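Local coordinates for protein ferritin heavy chain (Trichoplusia ni, PDB 1Z6O) that oxidises ferrous iron with oxygen as the ferroxidase subunit of a secreted 24-chain insect ferritin that stores iron in ferric form, at residues F182-K185 and L186-I189; A44-K48 and D49-R53; G104-E107 and A108-A112. All blocks are in the same frame, centred on the assembly; numbering follows the deposited sequence.

Interaction 1 (F182-K185 and L186-I189); sequences FDKK and LLGI
The carbonyl oxygen of K184 takes two backbone N-H groups from opposite faces of its plane: L187 N at 2.9 Å, and I189 N at the same distance on a straighter path, 158° at the hydrogen. G188 N turns back to K185 O, 2.9 Å away. With G188 at positive phi (80°), the bonds from I189 and G188 close helix 175-186 in a Schellman motif, and a side chain at G188 would press on the preceding carbonyl oxygen. I189 folds back on the helix, its CB 4.1 Å from CB of K184. One turn earlier, CD1 of L186 meets CE2 of F182 at 4.1 Å. F182 has CG anti to its own N (chi1 -172°), which carries the ring to this leucine and to L167 of helix 139-168. The chain of K184, bent at chi2 and chi4, brings NZ 2.8 Å from D183 OD2, on the lone pair facing away from OD1; OD1 accepts from F56 N. K185 NZ forms salt bridges with D190 and with E206 of a light chain. The carbonyls of K184 and K185 thus find donors in the residues that follow the helix, while D183 and K185 reach helix 54-80 and neighbouring subunits.

Interaction 2 (A44-K48 and D49-R53); sequences AHFSK and DVVNR
After helix 19-47 the chain folds into a tight turn in which K48 O accepts from both V51 N and N52 N, the latter at 2.7 Å and nearly along the C=O axis, before R53 N returns to F46 O at 3.1 Å in the plane of that carbonyl. N52 is at positive phi where the chain turns back. V51 carries the apolar side of the turn, and its two methyls serve different partners. CG2 sits over one face of the H45 imidazole, 4.1 Å from the ring centroid and 27° off its normal, a CH-pi contact; it also touches CE of K48 at 3.7 Å. CG1 is set against F46, 3.6 Å from CD2. With CG opposite the backbone N (chi1 173°), the H45 ring is placed with CD2 3.6 Å above the centre of the F46 ring, while CD1 of F46 lies at the imidazole edge. R53 CB packs 3.8 Å from F46 CD2, and the guanidinium plane runs within 14° of the phenyl plane; its NE and NH1 form salt bridges with E179 and with D184 of a light chain. D49 OD2 accepts from A26 N of another light chain, and N52 OD1 from R176 of the light chain that carries D184. The turn therefore has two characters: aromatic rings and valine methyls close its inner side, whereas its polar groups are spent largely on light-chain partners, joining the loop between two bundle helices to the mixed ferritin shell.

Interaction 3 (G104-E107 and A108-A112); sequences GGVE and ALEHA
E110 runs back along V106 from its first carbon: CB lies 3.5 Å from V106 O, CG closer still at 3.3 Å, CD 3.8 Å from the CG1 methyl of V106, and OE2 3.9 Å from that same methyl. The two side chains lie alongside each other and point the same way. E110 has CG anti to its carbonyl carbon (chi1 -68°) and is extended beyond it, which lays the carboxylate beside the valine and delivers OE2 to K168, its salt-bridge partner. With an alanine here, V106 CG1 would probably lose the cover of the aliphatic stem and K168 the carboxylate that balances its charge. Along the backbone of this pair, V106 O accepts from E110 N at 2.9 Å, one of four successive i to i+4 bonds that start at the N-cap residue G104, whose O takes A108 N. L109 bends over its own turn, CG 3.3 Å from G105 O, and its side chain packs on F56 and L59 of helix 54-80. A108 faces F60 of that helix and W102. E107 meets R99 and the N-H of K103 through OE1, while H111 ND1 is bonded to W102 NE1. At the N-terminal end of this ferritin bundle helix, V106, A108 and L109 face neighbouring helices, and H111 lies against helix 19-47. E107, in the first turn, sits near the positive end of the helix dipole, which together with R99 is likely to favour its ionised form; for E110 the compensating charge comes from K168.

All three contacts are helix ends gathered on the same side of the chain's centre: interactions 1 and 2 close helices, whereas interaction 3 opens one. F46 links interactions 2 and 3, its CE1 lying 3.5 Å from A108 CB, and D183 of interaction 1 packs against the backbone of R53. E179, just before interaction 1, also serves both other contacts, through R53 and the N-H of G105. All are partly buried. Interaction 3, nearest the chain's centre and without an exposed residue, pairs its charges inside the chain. Interactions 1 and 2 lie farther out at subunit boundaries, each with one exposed residue; interaction 2 directs much of its polar chemistry to light chains, interaction 1 only part.

Interaction 1 (F182-K185 and L186-I189)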
loop_
_atom_site.group_PDB
_atom_site.type_symbol
_atom_site.label_atom_id
_atom_site.label_comp_id
_atom_site.label_asym_id
_atom_site.label_seq_id
_atom_site.Cartn_x
_atom_site.Cartn_y
_atom_site.Cartn_z
ATOM N N PHE M 182 33.745 -30.624 10.067
ATOM C CA PHE M 182 32.694 -30.893 11.051
ATOM C C PHE M 182 32.468 -29.656 11.931
ATOM O O PHE M 182 31.327 -29.280 12.231
ATOM C CB PHE M 182 33.112 -32.087 11.916
ATOM C CG PHE M 182 32.027 -32.586 12.839
ATOM C CD1 PHE M 182 31.151 -33.591 12.427
ATOM C CD2 PHE M 182 31.894 -32.059 14.121
ATOM C CE1 PHE M 182 30.146 -34.070 13.291
ATOM C CE2 PHE M 182 30.892 -32.529 14.997
ATOM C CZ PHE M 182 30.022 -33.535 14.577
ATOM N N ASP M 183 33.565 -29.024 12.334
ATOM C CA ASP M 183 33.519 -27.824 13.172
ATOM C C ASP M 183 32.765 -26.695 12.471
ATOM O O ASP M 183 31.946 -26.012 13.088
ATOM C CB ASP M 183 34.950 -27.358 13.499
ATOM C CG ASP M 183 34.981 -26.092 14.359
ATOM O OD1 ASP M 183 34.602 -26.174 15.546
ATOM O OD2 ASP M 183 35.380 -25.017 13.850
ATOM N N LYS M 184 33.030 -26.485 11.182
ATOM C CA LYS M 184 32.333 -25.414 10.477
ATOM C C LYS M 184 30.856 -25.763 10.293
ATOM O O LYS M 184 30.001 -24.874 10.311
ATOM C CB LYS M 184 33.019 -25.114 9.133
ATOM C CG LYS M 184 34.489 -24.708 9.306
ATOM C CD LYS M 184 34.647 -23.631 10.385
ATOM C CE LYS M 184 36.110 -23.419 10.787
ATOM N NZ LYS M 184 36.695 -24.639 11.431
ATOM N N LYS M 185 30.549 -27.047 10.121
ATOM C CA LYS M 185 29.144 -27.465 10.003
ATOM C C LYS M 185 28.407 -27.122 11.312
ATOM O O LYS M 185 27.221 -26.804 11.290
ATOM C CB LYS M 185 29.028 -28.972 9.760
ATOM C CG LYS M 185 29.555 -29.453 8.422
ATOM C CD LYS M 185 28.571 -29.183 7.326
ATOM C CE LYS M 185 28.986 -29.875 6.032
ATOM N NZ LYS M 185 27.891 -29.706 5.027
ATOM N N LEU M 186 29.094 -27.191 12.452
ATOM C CA LEU M 186 28.441 -26.839 13.720
ATOM C C LEU M 186 28.030 -25.368 13.691
ATOM O O LEU M 186 27.097 -24.971 14.379
ATOM C CB LEU M 186 29.367 -27.079 14.923
ATOM C CG LEU M 186 29.677 -28.550 15.244
ATOM C CD1 LEU M 186 30.741 -28.625 16.345
ATOM C CD2 LEU M 186 28.394 -29.272 15.677
ATOM N N LEU M 187 28.734 -24.562 12.901
ATOM C CA LEU M 187 28.412 -23.139 12.779
ATOM C C LEU M 187 27.427 -22.896 11.638
ATOM O O LEU M 187 27.081 -21.755 11.352
ATOM C CB LEU M 187 29.679 -22.322 12.498
ATOM C CG LEU M 187 30.743 -22.278 13.587
ATOM C CD1 LEU M 187 31.997 -21.610 13.041
ATOM C CD2 LEU M 187 30.204 -21.522 14.803
ATOM N N GLY M 188 26.995 -23.962 10.975
ATOM C CA GLY M 188 26.067 -23.807 9.867
ATOM C C GLY M 188 26.773 -23.389 8.585
ATOM O O GLY M 188 26.150 -22.870 7.662
ATOM N N ILE M 189 28.078 -23.624 8.520
ATOM C CA ILE M 189 28.859 -23.255 7.346
ATOM C C ILE M 189 29.255 -24.485 6.536
ATOM O O ILE M 189 29.953 -25.368 7.037
ATOM C CB ILE M 189 30.151 -22.505 7.758
ATOM C CG1 ILE M 189 29.790 -21.211 8.491
ATOM C CG2 ILE M 189 31.006 -22.198 6.527
ATOM C CD1 ILE M 189 30.995 -20.483 9.078
#

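Interaction 2 (A44-K48 and D49-R53)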
loop_
_atom_site.group_PDB
_atom_site.type_symbol
_atom_site.label_atom_id
_atom_site.label_comp_id
_atom_site.label_asym_id
_atom_site.label_seq_id
_atom_site.Cartn_x
_atom_site.Cartn_y
_atom_site.Cartn_z
ATOM N N ALA M 44 36.091 -22.943 26.660
ATOM C CA ALA M 44 37.375 -22.245 26.781
ATOM C C ALA M 44 38.478 -22.987 26.014
ATOM O O ALA M 44 39.299 -22.370 25.335
ATOM C CB ALA M 44 37.768 -22.131 28.266
ATOM N N HIS M 45 38.506 -24.310 26.133
ATOM C CA HIS M 45 39.530 -25.100 25.445
ATOM C C HIS M 45 39.463 -24.946 23.926
ATOM O O HIS M 45 40.479 -24.708 23.273
ATOM C CB HIS M 45 39.390 -26.590 25.800
ATOM C CG HIS M 45 40.298 -27.481 25.006
ATOM N ND1 HIS M 45 41.623 -27.681 25.337
ATOM C CD2 HIS M 45 40.083 -28.186 23.868
ATOM C CE1 HIS M 45 42.185 -28.472 24.437
ATOM N NE2 HIS M 45 41.272 -28.793 23.535
ATOM N N PHE M 46 38.273 -25.084 23.351
ATOM C CA PHE M 46 38.171 -24.977 21.901
ATOM C C PHE M 46 38.291 -23.558 21.368
ATOM O O PHE M 46 38.406 -23.359 20.158
ATOM C CB PHE M 46 36.892 -25.676 21.404
ATOM C CG PHE M 46 36.954 -27.179 21.563
ATOM C CD1 PHE M 46 36.346 -27.805 22.647
ATOM C CD2 PHE M 46 37.723 -27.948 20.681
ATOM C CE1 PHE M 46 36.507 -29.185 22.864
ATOM C CE2 PHE M 46 37.896 -29.330 20.884
ATOM C CZ PHE M 46 37.287 -29.948 21.976
ATOM N N SER M 47 38.290 -22.579 22.274
ATOM C CA SER M 47 38.465 -21.175 21.900
ATOM C C SER M 47 39.956 -20.820 21.774
ATOM O O SER M 47 40.293 -19.774 21.223
ATOM C CB SER M 47 37.847 -20.245 22.958
ATOM O OG SER M 47 36.438 -20.375 22.981
ATOM N N LYS M 48 40.846 -21.663 22.296
ATOM C CA LYS M 48 42.287 -21.364 22.226
ATOM C C LYS M 48 42.789 -21.223 20.793
ATOM O O LYS M 48 42.353 -21.953 19.900
ATOM C CB LYS M 48 43.114 -22.448 22.929
ATOM C CG LYS M 48 42.837 -22.564 24.424
ATOM C CD LYS M 48 43.896 -23.410 25.138
ATOM C CE LYS M 48 44.028 -24.791 24.544
ATOM N NZ LYS M 48 45.010 -25.624 25.304
ATOM N N ASP M 49 43.724 -20.298 20.581
ATOM C CA ASP M 49 44.265 -20.073 19.242
ATOM C C ASP M 49 44.922 -21.324 18.658
ATOM O O ASP M 49 44.851 -21.560 17.445
ATOM C CB ASP M 49 45.272 -18.903 19.254
ATOM C CG ASP M 49 46.427 -19.109 20.252
ATOM O OD1 ASP M 49 46.493 -20.164 20.939
ATOM O OD2 ASP M 49 47.279 -18.198 20.354
ATOM N N VAL M 50 45.551 -22.130 19.509
ATOM C CA VAL M 50 46.199 -23.345 19.024
ATOM C C VAL M 50 45.249 -24.525 18.813
ATOM O O VAL M 50 45.666 -25.562 18.310
ATOM C CB VAL M 50 47.360 -23.782 19.954
ATOM C CG1 VAL M 50 48.439 -22.697 19.954
ATOM C CG2 VAL M 50 46.852 -24.046 21.370
ATOM N N VAL M 51 43.980 -24.379 19.194
ATOM C CA VAL M 51 42.989 -25.451 18.981
ATOM C C VAL M 51 42.092 -24.947 17.853
ATOM O O VAL M 51 41.866 -25.632 16.851
ATOM C CB VAL M 51 42.167 -25.719 20.261
ATOM C CG1 VAL M 51 41.023 -26.708 19.957
ATOM C CG2 VAL M 51 43.091 -26.297 21.345
ATOM N N ASN M 52 41.575 -23.736 18.040
ATOM C CA ASN M 52 40.790 -23.044 17.029
ATOM C C ASN M 52 39.621 -23.802 16.395
ATOM O O ASN M 52 39.577 -23.978 15.175
ATOM C CB ASN M 52 41.755 -22.543 15.922
ATOM C CG ASN M 52 41.156 -21.432 15.084
ATOM O OD1 ASN M 52 40.595 -20.479 15.624
ATOM N ND2 ASN M 52 41.279 -21.539 13.759
ATOM N N ARG M 53 38.671 -24.233 17.218
ATOM C CA ARG M 53 37.479 -24.925 16.724
ATOM C C ARG M 53 36.299 -24.104 17.253
ATOM O O ARG M 53 35.666 -24.468 18.249
ATOM C CB ARG M 53 37.443 -26.357 17.271
ATOM C CG ARG M 53 38.592 -27.240 16.754
ATOM C CD ARG M 53 38.487 -27.439 15.239
ATOM N NE ARG M 53 39.504 -28.361 14.721
ATOM C CZ ARG M 53 40.341 -28.073 13.723
ATOM N NH1 ARG M 53 40.292 -26.884 13.138
ATOM N NH2 ARG M 53 41.214 -28.978 13.298
#

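Interaction 3 (G104-E107 and A108-A112)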
loop_
_atom_site.group_PDB
_atom_site.type_symbol
_atom_site.label_atom_id
_atom_site.label_comp_id
_atom_site.label_asym_id
_atom_site.label_seq_id
_atom_site.Cartn_x
_atom_site.Cartn_y
_atom_site.Cartn_z
ATOM N N GLY M 104 40.785 -33.845 21.308
ATOM C CA GLY M 104 40.146 -33.333 20.108
ATOM C C GLY M 104 38.642 -33.297 20.295
ATOM O O GLY M 104 38.149 -33.553 21.400
ATOM N N GLY M 105 37.919 -32.982 19.227
ATOM C CA GLY M 105 36.470 -32.912 19.295
ATOM C C GLY M 105 35.820 -34.222 19.714
ATOM O O GLY M 105 34.860 -34.213 20.479
ATOM N N VAL M 106 36.321 -35.353 19.222
ATOM C CA VAL M 106 35.724 -36.632 19.614
ATOM C C VAL M 106 35.804 -36.854 21.131
ATOM O O VAL M 106 34.812 -37.226 21.752
ATOM C CB VAL M 106 36.398 -37.836 18.901
ATOM C CG1 VAL M 106 35.890 -39.162 19.507
ATOM C CG2 VAL M 106 36.065 -37.808 17.413
ATOM N N GLU M 107 36.969 -36.628 21.733
ATOM C CA GLU M 107 37.088 -36.824 23.181
ATOM C C GLU M 107 36.122 -35.926 23.940
ATOM O O GLU M 107 35.536 -36.343 24.942
ATOM C CB GLU M 107 38.508 -36.524 23.692
ATOM C CG GLU M 107 39.531 -37.621 23.461
ATOM C CD GLU M 107 40.685 -37.589 24.491
ATOM O OE1 GLU M 107 40.899 -36.549 25.188
ATOM O OE2 GLU M 107 41.389 -38.620 24.599
ATOM N N ALA M 108 35.963 -34.686 23.483
ATOM C CA ALA M 108 35.047 -33.770 24.167
ATOM C C ALA M 108 33.598 -34.218 24.000
ATOM O O ALA M 108 32.815 -34.161 24.951
ATOM C CB ALA M 108 35.229 -32.334 23.644
ATOM N N LEU M 109 33.224 -34.653 22.797
ATOM C CA LEU M 109 31.847 -35.116 22.579
ATOM C C LEU M 109 31.557 -36.362 23.422
ATOM O O LEU M 109 30.463 -36.503 23.980
ATOM C CB LEU M 109 31.607 -35.434 21.095
ATOM C CG LEU M 109 31.546 -34.217 20.158
ATOM C CD1 LEU M 109 31.599 -34.683 18.700
ATOM C CD2 LEU M 109 30.257 -33.418 20.429
ATOM N N GLU M 110 32.528 -37.271 23.516
ATOM C CA GLU M 110 32.328 -38.484 24.313
ATOM C C GLU M 110 32.252 -38.152 25.795
ATOM O O GLU M 110 31.504 -38.784 26.545
ATOM C CB GLU M 110 33.455 -39.494 24.050
ATOM C CG GLU M 110 33.400 -40.076 22.625
ATOM C CD GLU M 110 34.426 -41.193 22.403
ATOM O OE1 GLU M 110 35.445 -41.221 23.117
ATOM O OE2 GLU M 110 34.227 -42.030 21.501
ATOM N N HIS M 111 33.033 -37.169 26.225
ATOM C CA HIS M 111 32.990 -36.757 27.626
ATOM C C HIS M 111 31.607 -36.118 27.879
ATOM O O HIS M 111 30.961 -36.399 28.887
ATOM C CB HIS M 111 34.105 -35.735 27.919
ATOM C CG HIS M 111 34.149 -35.280 29.348
ATOM N ND1 HIS M 111 34.953 -34.247 29.776
ATOM C CD2 HIS M 111 33.481 -35.711 30.445
ATOM C CE1 HIS M 111 34.778 -34.059 31.073
ATOM N NE2 HIS M 111 33.890 -34.934 31.503
ATOM N N ALA M 112 31.148 -35.259 26.966
ATOM C CA ALA M 112 29.827 -34.635 27.134
ATOM C C ALA M 112 28.731 -35.712 27.193
ATOM O O ALA M 112 27.808 -35.631 28.007
ATOM C CB ALA M 112 29.534 -33.672 25.976
#